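Local coordinates for SusD homolog (Bacteroides thetaiotaomicron, PDB 4MRU), which probably binds mucin O-glycans at the cell surface as a SusD-like lipoprotein, serving glycan capture by this gut bacterium, at residues T61-L66 / D305-S310; R247-F252 / R314-S319. All coordinates share one frame; numbering follows the deposited sequence.

Contact 1: residues T61-L66 / D305-S310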
loop_
_atom_site.group_PDB
_atom_site.type_symbol
_atom_site.label_atom_id
_atom_site.label_comp_id
_atom_site.label_asym_id
_atom_site.label_seq_id
_atom_site.Cartn_x
_atom_site.Cartn_y
_atom_site.Cartn_z
ATOM N N THR A 61 -11.830 6.983 -15.057
ATOM C CA THR A 61 -12.974 7.659 -15.668
ATOM C C THR A 61 -12.942 7.680 -17.160
ATOM O O THR A 61 -13.953 8.000 -17.803
ATOM C CB THR A 61 -13.001 9.151 -15.253
ATOM O OG1 THR A 61 -11.765 9.769 -15.657
ATOM C CG2 THR A 61 -13.192 9.283 -13.786
ATOM N N ARG A 62 -11.807 7.302 -17.752
ATOM C CA ARG A 62 -11.649 7.472 -19.195
ATOM C C ARG A 62 -12.155 6.255 -19.963
ATOM O O ARG A 62 -11.472 5.237 -20.040
ATOM C CB ARG A 62 -10.189 7.784 -19.557
ATOM C CG ARG A 62 -9.705 9.093 -18.909
ATOM C CD ARG A 62 -10.537 10.291 -19.378
ATOM N NE ARG A 62 -10.242 11.494 -18.611
ATOM C CZ ARG A 62 -10.904 12.637 -18.707
ATOM N NH1 ARG A 62 -11.929 12.760 -19.568
ATOM N NH2 ARG A 62 -10.526 13.669 -17.939
ATOM N N THR A 63 -13.340 6.418 -20.567
ATOM C CA THR A 63 -14.092 5.305 -21.204
ATOM C C THR A 63 -13.440 4.838 -22.479
ATOM O O THR A 63 -13.698 3.716 -22.940
ATOM C CB THR A 63 -15.549 5.702 -21.496
ATOM O OG1 THR A 63 -15.580 6.887 -22.324
ATOM C CG2 THR A 63 -16.258 5.958 -20.185
ATOM N N GLY A 64 -12.571 5.662 -23.042
ATOM C CA GLY A 64 -11.804 5.258 -24.208
ATOM C C GLY A 64 -10.673 4.299 -23.903
ATOM O O GLY A 64 -10.128 3.692 -24.810
ATOM N N TRP A 65 -10.306 4.134 -22.639
ATOM C CA TRP A 65 -9.211 3.224 -22.297
ATOM C C TRP A 65 -9.726 1.776 -22.282
ATOM O O TRP A 65 -10.540 1.413 -21.418
ATOM C CB TRP A 65 -8.577 3.539 -20.939
ATOM C CG TRP A 65 -7.911 4.900 -20.780
ATOM C CD1 TRP A 65 -7.703 5.831 -21.759
ATOM C CD2 TRP A 65 -7.332 5.436 -19.593
ATOM N NE1 TRP A 65 -7.065 6.928 -21.237
ATOM C CE2 TRP A 65 -6.814 6.707 -19.917
ATOM C CE3 TRP A 65 -7.221 4.988 -18.276
ATOM C CZ2 TRP A 65 -6.197 7.512 -18.994
ATOM C CZ3 TRP A 65 -6.611 5.806 -17.356
ATOM C CH2 TRP A 65 -6.128 7.063 -17.716
ATOM N N LEU A 66 -9.184 0.953 -23.170
ATOM C CA LEU A 66 -9.587 -0.470 -23.267
ATOM C C LEU A 66 -8.537 -1.488 -22.812
ATOM O O LEU A 66 -8.852 -2.678 -22.702
ATOM C CB LEU A 66 -9.987 -0.773 -24.705
ATOM C CG LEU A 66 -11.173 0.087 -25.213
ATOM C CD1 LEU A 66 -11.472 -0.239 -26.662
ATOM C CD2 LEU A 66 -12.406 -0.101 -24.369
ATOM N N ASP A 305 -17.543 12.508 -19.000
ATOM C CA ASP A 305 -18.148 13.502 -18.119
ATOM C C ASP A 305 -19.117 12.843 -17.144
ATOM O O ASP A 305 -19.162 13.220 -15.982
ATOM C CB ASP A 305 -18.879 14.585 -18.907
ATOM C CG ASP A 305 -19.205 15.800 -18.047
ATOM O OD1 ASP A 305 -18.257 16.469 -17.564
ATOM O OD2 ASP A 305 -20.411 16.073 -17.835
ATOM N N ASP A 306 -19.869 11.848 -17.627
ATOM C CA ASP A 306 -20.754 11.041 -16.759
ATOM C C ASP A 306 -19.984 10.359 -15.601
ATOM O O ASP A 306 -20.443 10.300 -14.453
ATOM C CB ASP A 306 -21.472 9.945 -17.573
ATOM C CG ASP A 306 -22.518 10.456 -18.544
ATOM O OD1 ASP A 306 -23.110 11.497 -18.274
ATOM O OD2 ASP A 306 -22.779 9.789 -19.603
HETATM N N MSE A 307 -18.823 9.787 -15.914
HETATM C CA MSE A 307 -17.985 9.080 -14.927
HETATM C C MSE A 307 -17.370 10.055 -13.967
HETATM O O MSE A 307 -17.232 9.766 -12.796
HETATM C CB MSE A 307 -16.826 8.303 -15.573
HETATM C CG MSE A 307 -17.202 7.282 -16.639
HETATM SE SE MSE A 307 -18.356 5.842 -15.896
HETATM C CE MSE A 307 -19.973 6.618 -16.512
ATOM N N ILE A 308 -17.000 11.228 -14.457
ATOM C CA ILE A 308 -16.358 12.244 -13.629
ATOM C C ILE A 308 -17.360 12.879 -12.667
ATOM O O ILE A 308 -17.066 13.068 -11.515
ATOM C CB ILE A 308 -15.722 13.330 -14.513
ATOM C CG1 ILE A 308 -14.456 12.783 -15.179
ATOM C CG2 ILE A 308 -15.426 14.615 -13.723
ATOM C CD1 ILE A 308 -14.028 13.590 -16.390
ATOM N N THR A 309 -18.578 13.130 -13.134
ATOM C CA THR A 309 -19.563 13.874 -12.317
ATOM C C THR A 309 -20.507 12.991 -11.490
ATOM O O THR A 309 -21.113 13.481 -10.559
ATOM C CB THR A 309 -20.412 14.822 -13.183
ATOM O OG1 THR A 309 -21.102 14.071 -14.186
ATOM C CG2 THR A 309 -19.532 15.931 -13.857
ATOM N N SER A 310 -20.620 11.709 -11.801
ATOM C CA SER A 310 -21.613 10.862 -11.125
ATOM C C SER A 310 -21.076 10.117 -9.911
ATOM O O SER A 310 -21.836 9.451 -9.199
ATOM C CB SER A 310 -22.154 9.839 -12.106
ATOM O OG SER A 310 -22.763 10.523 -13.179
#

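Contact 2: residues R247-F252 / R314-S319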
loop_
_atom_site.group_PDB
_atom_site.type_symbol
_atom_site.label_atom_id
_atom_site.label_comp_id
_atom_site.label_asym_id
_atom_site.label_seq_id
_atom_site.Cartn_x
_atom_site.Cartn_y
_atom_site.Cartn_z
ATOM N N ARG A 247 1.670 16.868 -6.477
ATOM C CA ARG A 247 1.362 16.771 -7.882
ATOM C C ARG A 247 0.346 15.655 -8.126
ATOM O O ARG A 247 -0.335 15.652 -9.137
ATOM C CB ARG A 247 2.640 16.494 -8.689
ATOM C CG ARG A 247 3.731 17.518 -8.491
ATOM C CD ARG A 247 3.449 18.746 -9.299
ATOM N NE ARG A 247 3.567 18.482 -10.722
ATOM C CZ ARG A 247 3.250 19.355 -11.665
ATOM N NH1 ARG A 247 2.777 20.544 -11.333
ATOM N NH2 ARG A 247 3.389 19.040 -12.949
ATOM N N SER A 248 0.238 14.708 -7.198
ATOM C CA SER A 248 -0.746 13.638 -7.350
ATOM C C SER A 248 -2.168 14.205 -7.361
ATOM O O SER A 248 -3.099 13.563 -7.855
ATOM C CB SER A 248 -0.633 12.557 -6.247
ATOM O OG SER A 248 -1.152 12.940 -4.978
ATOM N N ALA A 249 -2.353 15.387 -6.783
ATOM C CA ALA A 249 -3.660 16.034 -6.824
ATOM C C ALA A 249 -4.104 16.299 -8.251
ATOM O O ALA A 249 -5.310 16.332 -8.514
ATOM C CB ALA A 249 -3.656 17.329 -6.013
ATOM N N LEU A 250 -3.157 16.503 -9.177
ATOM C CA LEU A 250 -3.509 16.695 -10.582
ATOM C C LEU A 250 -4.387 15.540 -11.092
ATOM O O LEU A 250 -5.376 15.782 -11.792
ATOM C CB LEU A 250 -2.274 16.789 -11.486
ATOM C CG LEU A 250 -1.445 18.042 -11.248
ATOM C CD1 LEU A 250 -0.087 17.879 -11.931
ATOM C CD2 LEU A 250 -2.169 19.301 -11.715
ATOM N N CYS A 251 -4.004 14.307 -10.761
ATOM C CA CYS A 251 -4.640 13.102 -11.301
ATOM C C CYS A 251 -6.124 13.069 -10.989
ATOM O O CYS A 251 -6.914 12.578 -11.793
ATOM C CB CYS A 251 -3.993 11.820 -10.748
ATOM S SG CYS A 251 -2.200 11.692 -11.087
ATOM N N PHE A 252 -6.494 13.582 -9.812
ATOM C CA PHE A 252 -7.839 13.449 -9.299
ATOM C C PHE A 252 -8.637 14.724 -9.497
ATOM O O PHE A 252 -9.785 14.679 -9.882
ATOM C CB PHE A 252 -7.792 13.102 -7.813
ATOM C CG PHE A 252 -7.171 11.764 -7.529
ATOM C CD1 PHE A 252 -7.931 10.612 -7.563
ATOM C CD2 PHE A 252 -5.820 11.672 -7.231
ATOM C CE1 PHE A 252 -7.371 9.375 -7.325
ATOM C CE2 PHE A 252 -5.246 10.446 -6.951
ATOM C CZ PHE A 252 -6.015 9.289 -7.015
ATOM N N ARG A 314 -11.812 11.500 -4.369
ATOM C CA ARG A 314 -11.166 11.700 -3.107
ATOM C C ARG A 314 -11.123 13.193 -2.797
ATOM O O ARG A 314 -11.163 14.003 -3.686
ATOM C CB ARG A 314 -9.765 11.056 -3.065
ATOM C CG ARG A 314 -8.731 11.606 -3.977
ATOM C CD ARG A 314 -7.428 10.792 -3.799
ATOM N NE ARG A 314 -6.688 11.217 -2.603
ATOM C CZ ARG A 314 -5.359 11.145 -2.467
ATOM N NH1 ARG A 314 -4.593 10.604 -3.412
ATOM N NH2 ARG A 314 -4.796 11.607 -1.383
ATOM N N LEU A 315 -11.045 13.510 -1.500
ATOM C CA LEU A 315 -10.946 14.884 -1.000
ATOM C C LEU A 315 -9.480 15.171 -0.731
ATOM O O LEU A 315 -8.896 14.592 0.172
ATOM C CB LEU A 315 -11.764 15.042 0.269
ATOM C CG LEU A 315 -11.739 16.440 0.911
ATOM C CD1 LEU A 315 -12.360 17.461 -0.048
ATOM C CD2 LEU A 315 -12.433 16.434 2.258
HETATM N N MSE A 316 -8.857 15.984 -1.568
HETATM C CA MSE A 316 -7.484 16.346 -1.386
HETATM C C MSE A 316 -7.197 17.694 -1.970
HETATM O O MSE A 316 -7.998 18.240 -2.770
HETATM C CB MSE A 316 -6.617 15.304 -2.093
HETATM C CG MSE A 316 -6.676 15.433 -3.611
HETATM SE SE MSE A 316 -5.556 13.979 -4.352
HETATM C CE MSE A 316 -3.902 14.414 -3.407
ATOM N N THR A 317 -6.059 18.259 -1.569
ATOM C CA THR A 317 -5.594 19.555 -2.082
ATOM C C THR A 317 -4.166 19.403 -2.532
ATOM O O THR A 317 -3.479 18.454 -2.115
ATOM C CB THR A 317 -5.654 20.693 -1.026
ATOM O OG1 THR A 317 -4.511 20.614 -0.144
ATOM C CG2 THR A 317 -6.978 20.651 -0.210
ATOM N N ALA A 318 -3.708 20.380 -3.299
ATOM C CA ALA A 318 -2.336 20.428 -3.780
ATOM C C ALA A 318 -1.288 20.713 -2.707
ATOM O O ALA A 318 -0.124 20.748 -3.055
ATOM C CB ALA A 318 -2.217 21.454 -4.916
ATOM N N SER A 319 -1.682 20.915 -1.438
ATOM C CA SER A 319 -0.744 21.036 -0.321
ATOM C C SER A 319 -0.668 19.809 0.576
ATOM O O SER A 319 0.119 19.790 1.522
ATOM C CB SER A 319 -1.127 22.203 0.600
ATOM O OG SER A 319 -1.491 23.351 -0.137
HETATM O O HOH W 1 -1.812 11.223 -2.939
#

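Contact 1: residues T61-L66 / D305-S310
In this SusD-like fold the loop that leaves strand 58-60 packs against the short helix 304-309, and Thr61 meets Met307 and Ile308 where the two come together. The backbones are close there, with the CA atoms of Thr61 and Met307 5.3 Å apart; the carbonyl O of Thr61 lies 3.5 Å from CG of Met307, a selenomethionine, and the two side chains pass alongside each other, running opposite ways. Small, branched Thr61 suits so narrow a space; it turns CB and CG2 to Ile308 CG1 while OG1 bonds to the backbone O of Lys256. Met307 CG, anti to the carbonyl carbon (chi1 -56°), comes within 3.9 Å of Thr63 CG2, and the bend at chi2 then leads the selenium away from the loop. Arg62 adds a flat guanidinium, held by salt bridges to Asp257 and Asp304 and by the Trp255 carbonyl, and thus fixed as a surface on which Ile308 CD1 rests, over one face. Cutting Ile308 back to an alanine is likely to open a gap beside Thr61 and strip that face of its methyl. As built, CD1 lies 3.8 Å from Arg62 NH2 and 3.9 Å from Arg62 NH1.

Contact 2: residues R247-F252 / R314-S319
Phe252 and Arg314 form the tight end of this contact, with the aliphatic part of the arginine laid on the aromatic ring. Arg314 CD sits over the middle of one face, 3.6 Å from the ring centroid and only 2° off the normal, a CH-pi contact. The chain then bends at chi3 (-80°) and carries the guanidinium past the ring, its plane turned 70° from that of the phenyl; CZ is 5.0 Å from the centroid, an off-centre cation-pi contact. Met316, a selenomethionine long enough to fill the angle between them, sets SE over the centre of one guanidinium face and makes an oblique Met-aromatic contact 3.7 Å from Phe252 CD2. The fold element here is the first part of helix 248-254, which has a wider pi-type turn at 250-252, packed against the extended loop leading to strand 322-325. Ala249 CB lies 3.9 Å from Met316 CE. Ser248 OG touches Met316 CE at 3.5 Å and bonds to Asn246, but reaches Arg314 only through water 1, which donates to OG and accepts from Arg314 NH1 at 2.9 Å. The exposed side is looser: small Ala249 lets Ala318 approach, their CA atoms 5.5 Å apart, yet Ala318 only brushes the helix, and Thr317 points away, its OG1 accepting from the backbone N of Ser319, an ST turn, and also bonding to Asp320.

In the fold
Contacts 1 and 2 lie with their centres about 18 Å apart, on the same side of the chain's centre, and their segments alternate along the sequence. Contact 1 is the more peripheral, about 25 Å from that centre against about 18 Å for contact 2. Two of its five touching residues are buried, against four of seven in contact 2, which is thus the more buried despite an exposed edge at Thr317 and Ala318. Residues 305-310 and 314-319 follow closely in sequence, but pack on different partners: the first on a loop, the second on helix 248-254. Arg259 joins the two regions, bonding to the carbonyls of Ile308 and Phe252. Arg62 is held by acidic partners and receives a methyl, whereas Arg314 lies against an aromatic ring and selenium.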